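Local coordinates for protein beta-mannosidase (Trichoderma harzianum, PDB 4CVU) that hydrolyses beta-mannosidic linkages, probably releasing terminal mannose from beta-linked manno-oligosaccharides as a family 2 glycoside hydrolase, at residues R406-V411 against N417-W422; G830-A835 against T841-H846. All coordinates share one frame; numbering follows the deposited sequence.

Interaction 1: residues R406-V411 against N417-W422; sequences RLFDSV and NMLRVW. With NA (sodium ion), chain B.
The helix carrying F408 and V411 packs on the strand carrying L419 without a backbone bond between them, and the nearest CA atoms, those of V411 and N417, are 8.3 Å apart. The two segments are the last two elements of a beta-alpha-beta unit made of strand 380-389, helix 401-413 and strand 418-421. This is consistent with the (beta/alpha)8 barrel of the catalytic domain in family 2 enzymes.

The contact is small and wholly apolar. L419 points from the strand at the helix and uses both methyl groups. Its CD1 lies 4.0 Å from CE1 of F408, coming at the ring obliquely. Its CD2 lies 4.1 Å from CG2 of V411. V411 turns this methyl to the strand because CG1 takes the place anti to the backbone N (chi1 166°), which puts CG2 beside that N. F408 and V411 are three residues apart on the helix, so the single leucine is shared by both. All three side chains are buried. I435 and R439 of helix 430-439 also touch F408, and L443 of strand 442-446 touches L419.

R420, the next residue on the strand, takes no part and forms salt bridges with E446 and E594. D409 is far from the strand. Its carboxylate is gripped by Q919 and R439 and binds a sodium ion, which a water also coordinates. The ion sits unevenly on the two oxygens, with OD2 of D409 at 2.2 Å and OD1 of D409 at 3.0 Å.

Interaction 2: residues G830-A835 against T841-H846; sequences GKLPNA and TTFTHH
The contact lies at the closed end of a beta hairpin, where strand 821-830 passes through a long connection into strand 841-849. G830 and T841 form an antiparallel hydrogen-bonded pair, with their CA atoms 5.4 Å apart. G830 N donates to T841 O at 3.0 Å, and this bond is fairly straight at 163°. T841 N donates back to G830 O at 2.7 Å, a shorter bond but more bent at the hydrogen, 138°.

Beyond the pair the loop leaves the strand, and the ring of F843 lies beside G830 and reaches L832. F843 has CG anti to the carbonyl carbon (chi1 -59°), which carries the ring back to G830. The CA of G830 lies at the ring edge, in its plane, and F843 CE2 is 3.7 Å from G830 O. L832 meets another part of the same edge, its CD2 3.9 Å from F843 CZ. The methyl CG2 of T841 lies over one face, 3.7 Å above the plane and offset toward the rim. V740 and L761 also touch F843. With an alanine in place of F843, G830 and the end of L832 would probably lose their aromatic partner and a gap would open between them.

A water joins the loop to the strand. It accepts from L832 N at 2.9 Å and is also hydrogen-bonded to T841 OG1. Past L832 the chain makes a type II turn to A835, with N834 at its third position. N834 ND2 bonds to M318 O, and K831 NZ bonds to S838 O within the hairpin connection. The closed hairpin, with strand 841-849 outermost in its four-stranded antiparallel sheet, is consistent with the Ig-like sandwich of this mannosidase domain.

How the interactions relate
Interaction 1 and interaction 2 follow one another along the chain and belong to different domains. Their centres are about 22 Å apart and their nearest atoms about 9 Å apart, so they do not touch. Interaction 1 lies near the middle of the chain, about 6 Å from its centre. Interaction 2 lies about 26 Å from that centre, in the Ig/CBM-like domain. One residue has contacts to both: M318 is touched by the side chain of N417 and its O accepts from N834 ND2. Neither pair of segments supplies a cadmium ligand: the side chain of F408 is about 9 Å from a bound cadmium ion and that of L832 about 10 Å from one. The sodium ion belongs to interaction 1, through D409.

Interaction 1: residues R406-V411 against N417-W422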
loop_
_atom_site.group_PDB
_atom_site.type_symbol
_atom_site.label_atom_id
_atom_site.label_comp_id
_atom_site.label_asym_id
_atom_site.label_seq_id
_atom_site.Cartn_x
_atom_site.Cartn_y
_atom_site.Cartn_z
ATOM N N ARG A 406 9.028 -20.053 14.044
ATOM C CA ARG A 406 7.597 -19.744 14.225
ATOM C C ARG A 406 6.711 -20.716 13.450
ATOM O O ARG A 406 5.646 -21.122 13.907
ATOM C CB ARG A 406 7.272 -18.336 13.755
ATOM C CG ARG A 406 7.928 -17.251 14.635
ATOM C CD ARG A 406 7.299 -15.894 14.384
ATOM N NE ARG A 406 7.652 -15.274 13.119
ATOM C CZ ARG A 406 8.725 -14.480 12.934
ATOM N NH1 ARG A 406 9.590 -14.263 13.888
ATOM N NH2 ARG A 406 8.930 -13.905 11.753
ATOM N N LEU A 407 7.131 -21.022 12.225
ATOM C CA LEU A 407 6.394 -21.997 11.414
ATOM C C LEU A 407 6.397 -23.376 12.084
ATOM O O LEU A 407 5.370 -24.110 12.043
ATOM C CB LEU A 407 6.989 -22.066 10.012
ATOM C CG LEU A 407 6.328 -23.050 9.043
ATOM C CD1 LEU A 407 6.476 -22.493 7.624
ATOM C CD2 LEU A 407 6.948 -24.420 9.100
ATOM N N PHE A 408 7.533 -23.793 12.629
ATOM C CA PHE A 408 7.530 -25.099 13.315
ATOM C C PHE A 408 6.709 -25.093 14.603
ATOM O O PHE A 408 6.043 -26.081 14.889
ATOM C CB PHE A 408 8.935 -25.660 13.514
ATOM C CG PHE A 408 9.410 -26.443 12.334
ATOM C CD1 PHE A 408 9.129 -27.814 12.234
ATOM C CD2 PHE A 408 10.103 -25.823 11.302
ATOM C CE1 PHE A 408 9.605 -28.550 11.149
ATOM C CE2 PHE A 408 10.547 -26.547 10.209
ATOM C CZ PHE A 408 10.276 -27.913 10.127
ATOM N N ASP A 409 6.701 -23.977 15.332
ATOM C CA ASP A 409 5.793 -23.864 16.474
ATOM C C ASP A 409 4.350 -24.154 16.035
ATOM O O ASP A 409 3.643 -24.820 16.732
ATOM C CB ASP A 409 5.700 -22.485 17.041
ATOM C CG ASP A 409 6.980 -21.998 17.706
ATOM O OD1 ASP A 409 7.904 -22.738 18.053
ATOM O OD2 ASP A 409 6.992 -20.822 17.966
ATOM N N SER A 410 3.921 -23.566 14.911
ATOM C CA SER A 410 2.536 -23.706 14.421
ATOM C C SER A 410 2.241 -25.140 13.972
ATOM O O SER A 410 1.102 -25.621 14.069
ATOM C CB SER A 410 2.274 -22.718 13.261
ATOM O OG SER A 410 2.290 -21.367 13.726
ATOM N N VAL A 411 3.276 -25.814 13.454
ATOM C CA VAL A 411 3.186 -27.235 13.043
ATOM C C VAL A 411 2.935 -28.152 14.274
ATOM O O VAL A 411 2.047 -29.017 14.272
ATOM C CB VAL A 411 4.474 -27.687 12.295
ATOM C CG1 VAL A 411 4.556 -29.220 12.163
ATOM C CG2 VAL A 411 4.561 -27.066 10.899
ATOM N N ASN A 417 2.858 -34.746 13.161
ATOM C CA ASN A 417 4.085 -35.505 13.314
ATOM C C ASN A 417 4.844 -35.638 12.013
ATOM O O ASN A 417 5.931 -36.216 12.002
ATOM C CB ASN A 417 3.841 -36.865 13.972
ATOM C CG ASN A 417 2.816 -37.677 13.241
ATOM O OD1 ASN A 417 2.711 -37.571 12.041
ATOM N ND2 ASN A 417 1.986 -38.402 13.974
ATOM N N MET A 418 4.330 -35.024 10.935
ATOM C CA MET A 418 4.955 -35.125 9.617
ATOM C C MET A 418 4.631 -33.910 8.752
ATOM O O MET A 418 3.522 -33.356 8.842
ATOM C CB MET A 418 4.455 -36.409 8.889
ATOM C CG MET A 418 5.145 -36.689 7.571
ATOM S SD MET A 418 4.559 -38.241 6.808
ATOM C CE MET A 418 5.625 -39.436 7.574
ATOM N N LEU A 419 5.635 -33.484 7.973
ATOM C CA LEU A 419 5.468 -32.645 6.811
ATOM C C LEU A 419 5.959 -33.375 5.576
ATOM O O LEU A 419 7.014 -34.050 5.593
ATOM C CB LEU A 419 6.229 -31.292 6.940
ATOM C CG LEU A 419 5.843 -30.386 8.090
ATOM C CD1 LEU A 419 6.857 -29.257 8.270
ATOM C CD2 LEU A 419 4.471 -29.803 7.894
ATOM N N ARG A 420 5.236 -33.211 4.471
ATOM C CA ARG A 420 5.761 -33.569 3.186
ATOM C C ARG A 420 6.433 -32.374 2.571
ATOM O O ARG A 420 5.760 -31.384 2.296
ATOM C CB ARG A 420 4.661 -34.043 2.244
ATOM C CG ARG A 420 5.116 -34.061 0.802
ATOM C CD ARG A 420 4.203 -34.950 -0.012
ATOM N NE ARG A 420 4.538 -34.920 -1.434
ATOM C CZ ARG A 420 3.760 -34.479 -2.420
ATOM N NH1 ARG A 420 2.555 -33.970 -2.204
ATOM N NH2 ARG A 420 4.202 -34.549 -3.659
ATOM N N VAL A 421 7.738 -32.475 2.351
ATOM C CA VAL A 421 8.514 -31.424 1.729
ATOM C C VAL A 421 8.353 -31.570 0.208
ATOM O O VAL A 421 9.070 -32.311 -0.455
ATOM C CB VAL A 421 9.997 -31.437 2.158
ATOM C CG1 VAL A 421 10.720 -30.207 1.629
ATOM C CG2 VAL A 421 10.112 -31.478 3.651
ATOM N N TRP A 422 7.387 -30.816 -0.303
ATOM C CA TRP A 422 6.874 -30.891 -1.645
ATOM C C TRP A 422 7.906 -30.556 -2.717
ATOM O O TRP A 422 8.676 -29.622 -2.559
ATOM C CB TRP A 422 5.686 -29.905 -1.736
ATOM C CG TRP A 422 5.130 -29.743 -3.131
ATOM C CD1 TRP A 422 4.217 -30.570 -3.738
ATOM C CD2 TRP A 422 5.445 -28.726 -4.073
ATOM N NE1 TRP A 422 3.925 -30.099 -4.998
ATOM C CE2 TRP A 422 4.679 -28.978 -5.233
ATOM C CE3 TRP A 422 6.325 -27.630 -4.069
ATOM C CZ2 TRP A 422 4.762 -28.174 -6.379
ATOM C CZ3 TRP A 422 6.396 -26.825 -5.190
ATOM C CH2 TRP A 422 5.630 -27.103 -6.336
HETATM NA NA NA B . 8.606 -20.191 19.384
HETATM O O HOH W 1 9.061 -17.498 18.653
#

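Interaction 2: residues G830-A835 against T841-H846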
loop_
_atom_site.group_PDB
_atom_site.type_symbol
_atom_site.label_atom_id
_atom_site.label_comp_id
_atom_site.label_asym_id
_atom_site.label_seq_id
_atom_site.Cartn_x
_atom_site.Cartn_y
_atom_site.Cartn_z
ATOM N N GLY A 830 -5.218 -42.427 29.042
ATOM C CA GLY A 830 -4.281 -43.315 28.415
ATOM C C GLY A 830 -2.872 -42.757 28.411
ATOM O O GLY A 830 -2.606 -41.728 29.034
ATOM N N LYS A 831 -1.979 -43.453 27.704
ATOM C CA LYS A 831 -0.569 -43.126 27.683
ATOM C C LYS A 831 -0.154 -42.879 26.250
ATOM O O LYS A 831 -0.601 -43.581 25.357
ATOM C CB LYS A 831 0.263 -44.295 28.216
ATOM C CG LYS A 831 -0.015 -44.700 29.657
ATOM C CD LYS A 831 0.980 -45.777 30.106
ATOM C CE LYS A 831 0.541 -46.494 31.380
ATOM N NZ LYS A 831 1.167 -45.924 32.615
ATOM N N LEU A 832 0.705 -41.890 26.052
ATOM C CA LEU A 832 1.386 -41.697 24.769
ATOM C C LEU A 832 2.421 -42.796 24.606
ATOM O O LEU A 832 2.901 -43.315 25.594
ATOM C CB LEU A 832 2.090 -40.335 24.710
ATOM C CG LEU A 832 1.187 -39.103 24.731
ATOM C CD1 LEU A 832 2.041 -37.855 24.612
ATOM C CD2 LEU A 832 0.115 -39.153 23.636
ATOM N N PRO A 833 2.789 -43.126 23.353
ATOM C CA PRO A 833 3.848 -44.120 23.149
ATOM C C PRO A 833 5.120 -43.800 23.906
ATOM O O PRO A 833 5.526 -42.640 23.960
ATOM C CB PRO A 833 4.104 -44.064 21.636
ATOM C CG PRO A 833 2.835 -43.552 21.054
ATOM C CD PRO A 833 2.301 -42.582 22.077
ATOM N N ASN A 834 5.717 -44.836 24.511
ATOM C CA ASN A 834 7.028 -44.735 25.183
ATOM C C ASN A 834 7.086 -43.730 26.328
ATOM O O ASN A 834 8.150 -43.207 26.652
ATOM C CB ASN A 834 8.143 -44.464 24.161
ATOM C CG ASN A 834 8.202 -45.530 23.075
ATOM O OD1 ASN A 834 8.623 -46.646 23.323
ATOM N ND2 ASN A 834 7.768 -45.187 21.866
ATOM N N ALA A 835 5.936 -43.478 26.944
ATOM C CA ALA A 835 5.854 -42.582 28.083
ATOM C C ALA A 835 6.610 -43.220 29.234
ATOM O O ALA A 835 6.455 -44.415 29.492
ATOM C CB ALA A 835 4.409 -42.354 28.470
ATOM N N THR A 841 -2.246 -39.903 31.038
ATOM C CA THR A 841 -2.635 -38.609 30.496
ATOM C C THR A 841 -4.141 -38.572 30.320
ATOM O O THR A 841 -4.768 -39.589 30.027
ATOM C CB THR A 841 -1.948 -38.367 29.133
ATOM O OG1 THR A 841 -0.557 -38.157 29.344
ATOM C CG2 THR A 841 -2.501 -37.154 28.416
ATOM N N THR A 842 -4.718 -37.392 30.492
ATOM C CA THR A 842 -6.130 -37.191 30.178
ATOM C C THR A 842 -6.273 -36.494 28.792
ATOM O O THR A 842 -5.684 -35.448 28.533
ATOM C CB THR A 842 -6.883 -36.454 31.311
ATOM O OG1 THR A 842 -8.159 -35.987 30.831
ATOM C CG2 THR A 842 -6.077 -35.281 31.848
ATOM N N PHE A 843 -7.038 -37.131 27.913
ATOM C CA PHE A 843 -7.300 -36.630 26.561
ATOM C C PHE A 843 -8.725 -36.064 26.454
ATOM O O PHE A 843 -9.693 -36.728 26.838
ATOM C CB PHE A 843 -7.131 -37.768 25.552
ATOM C CG PHE A 843 -5.772 -38.389 25.565
ATOM C CD1 PHE A 843 -4.687 -37.725 25.009
ATOM C CD2 PHE A 843 -5.571 -39.633 26.132
ATOM C CE1 PHE A 843 -3.418 -38.282 25.017
ATOM C CE2 PHE A 843 -4.306 -40.205 26.147
ATOM C CZ PHE A 843 -3.225 -39.526 25.590
ATOM N N THR A 844 -8.862 -34.840 25.959
ATOM C CA THR A 844 -10.177 -34.226 25.771
ATOM C C THR A 844 -10.308 -33.604 24.371
ATOM O O THR A 844 -9.383 -33.006 23.855
ATOM C CB THR A 844 -10.404 -33.105 26.779
ATOM O OG1 THR A 844 -9.311 -32.215 26.665
ATOM C CG2 THR A 844 -10.401 -33.620 28.135
ATOM N N HIS A 845 -11.477 -33.754 23.789
ATOM C CA HIS A 845 -11.770 -33.261 22.455
ATOM C C HIS A 845 -13.152 -32.607 22.475
ATOM O O HIS A 845 -14.078 -33.195 22.975
ATOM C CB HIS A 845 -11.792 -34.439 21.475
ATOM C CG HIS A 845 -12.046 -34.051 20.071
ATOM N ND1 HIS A 845 -13.099 -34.540 19.341
ATOM C CD2 HIS A 845 -11.375 -33.207 19.255
ATOM C CE1 HIS A 845 -13.057 -34.022 18.133
ATOM N NE2 HIS A 845 -12.015 -33.220 18.055
ATOM N N HIS A 846 -13.257 -31.411 21.913
ATOM C CA HIS A 846 -14.495 -30.654 21.770
ATOM C C HIS A 846 -14.916 -30.634 20.306
ATOM O O HIS A 846 -14.101 -30.570 19.425
ATOM C CB HIS A 846 -14.336 -29.239 22.313
ATOM C CG HIS A 846 -13.942 -29.212 23.748
ATOM N ND1 HIS A 846 -12.647 -29.438 24.167
ATOM C CD2 HIS A 846 -14.683 -29.084 24.877
ATOM C CE1 HIS A 846 -12.602 -29.414 25.489
ATOM N NE2 HIS A 846 -13.826 -29.208 25.943
HETATM O O HOH W 2 1.500 -40.239 28.350
#